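Local coordinates for CysQ, sulfite synthesis pathway protein (Bacteroides thetaiotaomicron VPI-5482, PDB 3B8B) that probably hydrolyses the 3'-phosphate of adenosine 3',5'-bisphosphate to give AMP and phosphate, as a magnesium-dependent member of the inositol monophosphatase family, at residues L83-K88 with M245-A250; R179-D184 with R257-E262. All blocks are in the same frame, centred on the assembly; numbering follows the deposited sequence.

Contact 1. Residues L83-K88 with M245-A250; sequences LSEEGK and MEWDTA. With SO4 (sulfate ion), chain D.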
loop_
_atom_site.group_PDB
_atom_site.type_symbol
_atom_site.label_atom_id
_atom_site.label_comp_id
_atom_site.label_asym_id
_atom_site.label_seq_id
_atom_site.Cartn_x
_atom_site.Cartn_y
_atom_site.Cartn_z
ATOM N N LEU A 83 -8.044 11.094 -5.299
ATOM C CA LEU A 83 -8.960 10.014 -5.591
ATOM C C LEU A 83 -8.862 9.051 -4.420
ATOM O O LEU A 83 -7.872 8.315 -4.287
ATOM C CB LEU A 83 -8.581 9.339 -6.896
ATOM C CG LEU A 83 -9.390 8.100 -7.284
ATOM C CD1 LEU A 83 -10.870 8.483 -7.425
ATOM C CD2 LEU A 83 -8.832 7.520 -8.560
ATOM N N SER A 84 -9.868 9.096 -3.548
ATOM C CA SER A 84 -9.890 8.283 -2.305
ATOM C C SER A 84 -10.975 7.256 -2.349
ATOM O O SER A 84 -12.093 7.503 -2.842
ATOM C CB SER A 84 -10.108 9.155 -1.061
ATOM O OG SER A 84 -10.201 8.361 0.141
ATOM N N GLU A 85 -10.666 6.103 -1.760
ATOM C CA GLU A 85 -11.654 5.065 -1.538
ATOM C C GLU A 85 -12.877 5.590 -0.756
ATOM O O GLU A 85 -14.008 5.128 -1.021
ATOM C CB GLU A 85 -10.975 3.913 -0.785
ATOM C CG GLU A 85 -11.876 2.662 -0.461
ATOM C CD GLU A 85 -12.886 2.938 0.659
ATOM O OE1 GLU A 85 -12.575 3.742 1.575
ATOM O OE2 GLU A 85 -13.994 2.339 0.621
ATOM N N GLU A 86 -12.651 6.534 0.177
ATOM C CA GLU A 86 -13.729 7.080 1.030
ATOM C C GLU A 86 -14.270 8.440 0.522
ATOM O O GLU A 86 -15.134 9.063 1.163
ATOM C CB GLU A 86 -13.214 7.146 2.490
ATOM C CG GLU A 86 -14.076 7.829 3.550
ATOM C CD GLU A 86 -15.444 7.205 3.768
ATOM O OE1 GLU A 86 -15.757 6.149 3.166
ATOM O OE2 GLU A 86 -16.219 7.795 4.558
ATOM N N GLY A 87 -13.785 8.887 -0.636
ATOM C CA GLY A 87 -14.167 10.172 -1.187
ATOM C C GLY A 87 -15.536 10.089 -1.806
ATOM O O GLY A 87 -16.001 9.005 -2.138
ATOM N N LYS A 88 -16.171 11.246 -1.966
ATOM C CA LYS A 88 -17.451 11.334 -2.665
ATOM C C LYS A 88 -17.287 10.754 -4.067
ATOM O O LYS A 88 -16.210 10.872 -4.663
ATOM C CB LYS A 88 -17.903 12.789 -2.777
ATOM C CG LYS A 88 -18.066 13.518 -1.447
ATOM C CD LYS A 88 -19.449 13.310 -0.832
ATOM C CE LYS A 88 -19.606 14.120 0.464
ATOM N NZ LYS A 88 -19.189 15.559 0.307
HETATM N N MSE A 245 -8.735 -3.030 -6.185
HETATM C CA MSE A 245 -8.923 -1.679 -6.651
HETATM C C MSE A 245 -7.572 -0.948 -6.729
HETATM O O MSE A 245 -6.650 -1.224 -5.952
HETATM C CB MSE A 245 -9.865 -0.890 -5.714
HETATM C CG MSE A 245 -11.226 -1.511 -5.527
HETATM SE SE MSE A 245 -12.213 -1.543 -7.207
HETATM C CE MSE A 245 -12.688 0.259 -7.338
ATOM N N GLU A 246 -7.487 0.006 -7.645
ATOM C CA GLU A 246 -6.256 0.788 -7.846
ATOM C C GLU A 246 -5.646 1.325 -6.559
ATOM O O GLU A 246 -4.440 1.303 -6.377
ATOM C CB GLU A 246 -6.482 1.960 -8.773
ATOM C CG GLU A 246 -6.660 1.594 -10.254
ATOM C CD GLU A 246 -6.689 2.811 -11.148
ATOM O OE1 GLU A 246 -6.219 3.904 -10.715
ATOM O OE2 GLU A 246 -7.136 2.690 -12.305
ATOM N N TRP A 247 -6.500 1.834 -5.684
ATOM C CA TRP A 247 -6.041 2.431 -4.429
ATOM C C TRP A 247 -5.419 1.440 -3.459
ATOM O O TRP A 247 -4.724 1.842 -2.531
ATOM C CB TRP A 247 -7.156 3.240 -3.745
ATOM C CG TRP A 247 -8.491 2.658 -3.701
ATOM C CD1 TRP A 247 -8.905 1.505 -3.058
ATOM C CD2 TRP A 247 -9.645 3.205 -4.318
ATOM N NE1 TRP A 247 -10.260 1.324 -3.270
ATOM C CE2 TRP A 247 -10.730 2.357 -4.026
ATOM C CE3 TRP A 247 -9.871 4.350 -5.080
ATOM C CZ2 TRP A 247 -12.017 2.617 -4.493
ATOM C CZ3 TRP A 247 -11.151 4.603 -5.545
ATOM C CH2 TRP A 247 -12.198 3.735 -5.253
ATOM N N ASP A 248 -5.644 0.132 -3.650
ATOM C CA ASP A 248 -4.988 -0.838 -2.804
ATOM C C ASP A 248 -3.638 -1.326 -3.298
ATOM O O ASP A 248 -2.929 -2.002 -2.566
ATOM C CB ASP A 248 -5.945 -1.948 -2.486
ATOM C CG ASP A 248 -7.103 -1.424 -1.667
ATOM O OD1 ASP A 248 -6.847 -0.538 -0.778
ATOM O OD2 ASP A 248 -8.237 -1.796 -1.931
ATOM N N THR A 249 -3.316 -1.012 -4.553
ATOM C CA THR A 249 -2.026 -1.383 -5.092
ATOM C C THR A 249 -1.067 -0.220 -5.373
ATOM O O THR A 249 0.143 -0.429 -5.404
ATOM C CB THR A 249 -2.152 -2.211 -6.391
ATOM O OG1 THR A 249 -2.802 -1.473 -7.413
ATOM C CG2 THR A 249 -2.921 -3.551 -6.122
ATOM N N ALA A 250 -1.596 0.974 -5.619
ATOM C CA ALA A 250 -0.774 2.053 -6.134
ATOM C C ALA A 250 0.410 2.371 -5.217
ATOM O O ALA A 250 1.553 2.484 -5.681
ATOM C CB ALA A 250 -1.646 3.316 -6.391
HETATM S S SO4 D . -14.585 14.230 0.282
HETATM O O1 SO4 D . -15.254 15.479 -0.088
HETATM O O2 SO4 D . -15.503 13.455 1.113
HETATM O O3 SO4 D . -14.251 13.480 -0.931
HETATM O O4 SO4 D . -13.359 14.531 1.029
#

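Contact 2. Residues R179-D184 with R257-E262; sequences RMPLAD and RAAGME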
loop_
_atom_site.group_PDB
_atom_site.type_symbol
_atom_site.label_atom_id
_atom_site.label_comp_id
_atom_site.label_asym_id
_atom_site.label_seq_id
_atom_site.Cartn_x
_atom_site.Cartn_y
_atom_site.Cartn_z
ATOM N N ARG A 179 16.942 1.267 3.720
ATOM C CA ARG A 179 16.693 1.162 2.296
ATOM C C ARG A 179 16.324 -0.275 1.920
ATOM O O ARG A 179 16.952 -1.242 2.398
ATOM C CB ARG A 179 17.916 1.615 1.493
ATOM C CG ARG A 179 17.583 1.690 0.024
ATOM C CD ARG A 179 18.533 2.494 -0.751
ATOM N NE ARG A 179 18.089 2.571 -2.138
ATOM C CZ ARG A 179 18.397 3.554 -2.966
ATOM N NH1 ARG A 179 19.168 4.561 -2.552
ATOM N NH2 ARG A 179 17.963 3.517 -4.221
HETATM N N MSE A 180 15.343 -0.406 1.041
HETATM C CA MSE A 180 14.882 -1.714 0.598
HETATM C C MSE A 180 15.417 -2.039 -0.793
HETATM O O MSE A 180 15.642 -1.149 -1.590
HETATM C CB MSE A 180 13.353 -1.766 0.646
HETATM C CG MSE A 180 12.886 -1.837 2.102
HETATM SE SE MSE A 180 10.998 -2.319 2.220
HETATM C CE MSE A 180 10.659 -0.652 1.579
ATOM N N PRO A 181 15.619 -3.321 -1.082
ATOM C CA PRO A 181 15.352 -4.469 -0.228
ATOM C C PRO A 181 16.371 -4.634 0.892
ATOM O O PRO A 181 17.521 -4.182 0.776
ATOM C CB PRO A 181 15.434 -5.662 -1.200
ATOM C CG PRO A 181 16.323 -5.206 -2.279
ATOM C CD PRO A 181 16.109 -3.723 -2.415
ATOM N N LEU A 182 15.947 -5.301 1.951
ATOM C CA LEU A 182 16.793 -5.510 3.104
ATOM C C LEU A 182 17.570 -6.764 2.846
ATOM O O LEU A 182 17.014 -7.763 2.387
ATOM C CB LEU A 182 15.960 -5.623 4.366
ATOM C CG LEU A 182 14.999 -4.469 4.620
ATOM C CD1 LEU A 182 14.150 -4.786 5.845
ATOM C CD2 LEU A 182 15.752 -3.200 4.825
ATOM N N ALA A 183 18.876 -6.704 3.091
ATOM C CA ALA A 183 19.758 -7.807 2.718
ATOM C C ALA A 183 19.515 -9.006 3.627
ATOM O O ALA A 183 19.843 -8.948 4.829
ATOM C CB ALA A 183 21.244 -7.386 2.779
ATOM N N ASP A 184 18.915 -10.069 3.071
ATOM C CA ASP A 184 19.156 -11.414 3.618
ATOM C C ASP A 184 18.982 -12.540 2.607
ATOM O O ASP A 184 17.855 -13.002 2.343
ATOM C CB ASP A 184 18.330 -11.686 4.872
ATOM C CG ASP A 184 19.094 -12.553 5.865
ATOM O OD1 ASP A 184 19.511 -13.662 5.464
ATOM O OD2 ASP A 184 19.318 -12.114 7.021
ATOM N N ARG A 257 8.564 -0.645 -7.165
ATOM C CA ARG A 257 9.414 -0.144 -8.244
ATOM C C ARG A 257 10.733 0.429 -7.740
ATOM O O ARG A 257 11.802 0.159 -8.297
ATOM C CB ARG A 257 8.665 0.876 -9.088
ATOM C CG ARG A 257 7.677 0.224 -10.033
ATOM C CD ARG A 257 6.746 1.219 -10.751
ATOM N NE ARG A 257 7.458 2.273 -11.453
ATOM C CZ ARG A 257 7.780 2.267 -12.741
ATOM N NH1 ARG A 257 7.512 1.219 -13.530
ATOM N NH2 ARG A 257 8.418 3.332 -13.239
ATOM N N ALA A 258 10.659 1.205 -6.667
ATOM C CA ALA A 258 11.853 1.859 -6.129
ATOM C C ALA A 258 12.822 0.858 -5.458
ATOM O O ALA A 258 14.010 1.163 -5.285
ATOM C CB ALA A 258 11.478 2.979 -5.176
ATOM N N ALA A 259 12.305 -0.331 -5.143
ATOM C CA ALA A 259 13.075 -1.463 -4.604
ATOM C C ALA A 259 13.598 -2.443 -5.670
ATOM O O ALA A 259 14.246 -3.434 -5.338
ATOM C CB ALA A 259 12.194 -2.226 -3.563
ATOM N N GLY A 260 13.396 -2.131 -6.953
ATOM C CA GLY A 260 13.842 -2.977 -8.028
ATOM C C GLY A 260 12.872 -4.064 -8.431
ATOM O O GLY A 260 13.228 -4.978 -9.194
HETATM N N MSE A 261 11.643 -3.957 -7.926
HETATM C CA MSE A 261 10.593 -4.912 -8.216
HETATM C C MSE A 261 9.605 -4.251 -9.185
HETATM O O MSE A 261 9.805 -3.115 -9.620
HETATM C CB MSE A 261 9.859 -5.369 -6.933
HETATM C CG MSE A 261 10.752 -5.652 -5.751
HETATM SE SE MSE A 261 12.031 -7.103 -6.042
HETATM C CE MSE A 261 13.217 -6.698 -4.481
ATOM N N GLU A 262 8.540 -4.963 -9.515
ATOM C CA GLU A 262 7.506 -4.438 -10.395
ATOM C C GLU A 262 6.188 -5.152 -10.102
ATOM O O GLU A 262 6.187 -6.264 -9.562
ATOM C CB GLU A 262 7.930 -4.599 -11.849
ATOM C CG GLU A 262 7.057 -3.953 -12.900
ATOM C CD GLU A 262 6.829 -2.490 -12.657
ATOM O OE1 GLU A 262 5.891 -2.174 -11.911
ATOM O OE2 GLU A 262 7.550 -1.674 -13.254
HETATM O O HOH W 1 15.349 1.331 -2.759
#

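Contact 1. Residues L83-K88 with M245-A250
Glu85 and Trp247 bring the two backbones closest, their CA atoms 6.8 Å apart, where a type I turn from Ser84 to Gly87 leaves strand 82-84 and meets the first turn of helix 246-258. Glu85 lies across one face of the indole: Glu85 CB stands 3.6 Å from the centroid of the five-membered ring of Trp247, 11° off the normal, a CH-pi contact, and Glu85 CG comes to 3.5 Å from Trp247 NE1. With CG anti to the backbone N (chi1 -179°) and a bend at chi2, the aliphatic part of Glu85 stays on the indole while its carboxylate leads away, its plane nearly perpendicular to the ring. Met245 CB, from Trp247's own segment, sits over the rim of the opposite face, and Leu83 CG meets the ring edge 4.3 Å from Trp247 CZ3. Within the turn, Ser84 OG accepts from Glu86 N at 3.1 Å, an ST turn, and is also bonded to His68. Lys88 N donates to a sulfate, probably from the crystallisation liquor. Asp248 OD1 lies at the indole edge, in its plane. Glu85, Asp105, Asp108 and Asp248 are predicted magnesium ligands; the indole packs beside their site, consistent with the acidic metal centre of the inositol monophosphatase family.

Contact 2. Residues R179-D184 with R257-E262
Apolar contacts between Met180, Pro181, Ala259 and Met261 join the loop 179-184 to the turn between helix 246-258 and strand 261-265. Met180 CB lies 4.4 Å from Ala259 CB, and Pro181, which follows a cis peptide bond, sets its CD 4.3 Å from Ala259 CB. The same proline meets the end of Met261, a selenomethionine, whose CE comes to 4.1 Å from Pro181 CG and equally near Pro181 CB. Met261 has CG beside its backbone N (chi1 -42°) and bends again at chi2, which carries the methyl across to the proline ring. Pro181 CD also makes a close van der Waals contact with a carbonyl, 3.5 Å from Ala259 O.

Polar linkage between the segments passes through water. One molecule donates to Met180 O at 2.8 Å and to Ala258 O at 2.9 Å, and accepts from Arg179 NE, so it ties two carbonyls and a side chain together where no direct hydrogen bond spans the segments.

The salt bridge here lies within 257-262. Glu262 OE2 receives Arg257 NH1 on its syn lone pair, 2.9 Å away, and lies 26° out of the guanidinium plane; Glu262 OE1 is bonded to His253. This bridge spans the turn from helix into strand. Gly260, with positive phi (87°), ends the helix in a Schellman motif, and strand 261-265 departs from there, a helix-to-strand turn with the cis-proline loop packed against it.

In the fold
Helix 246-258 ties the two contacts together: contact 1 uses its N-terminal turn, contact 2 its C-terminal end and the strand that follows. Their centres are 24 Å apart, on opposite sides of the chain's centre, and they do not touch. Both are partly buried, but contact 1 lies nearer the middle, about 11 Å from the chain centre against 15 Å. The chemistry follows the place. At the predicted metal site an aromatic face meets the aliphatic part of an acidic side chain; at the far end aliphatic and selenomethionine side chains meet and a water supplies the polar link. The case illustrates how one helix can serve a predicted active site at one end and plain packing at the other.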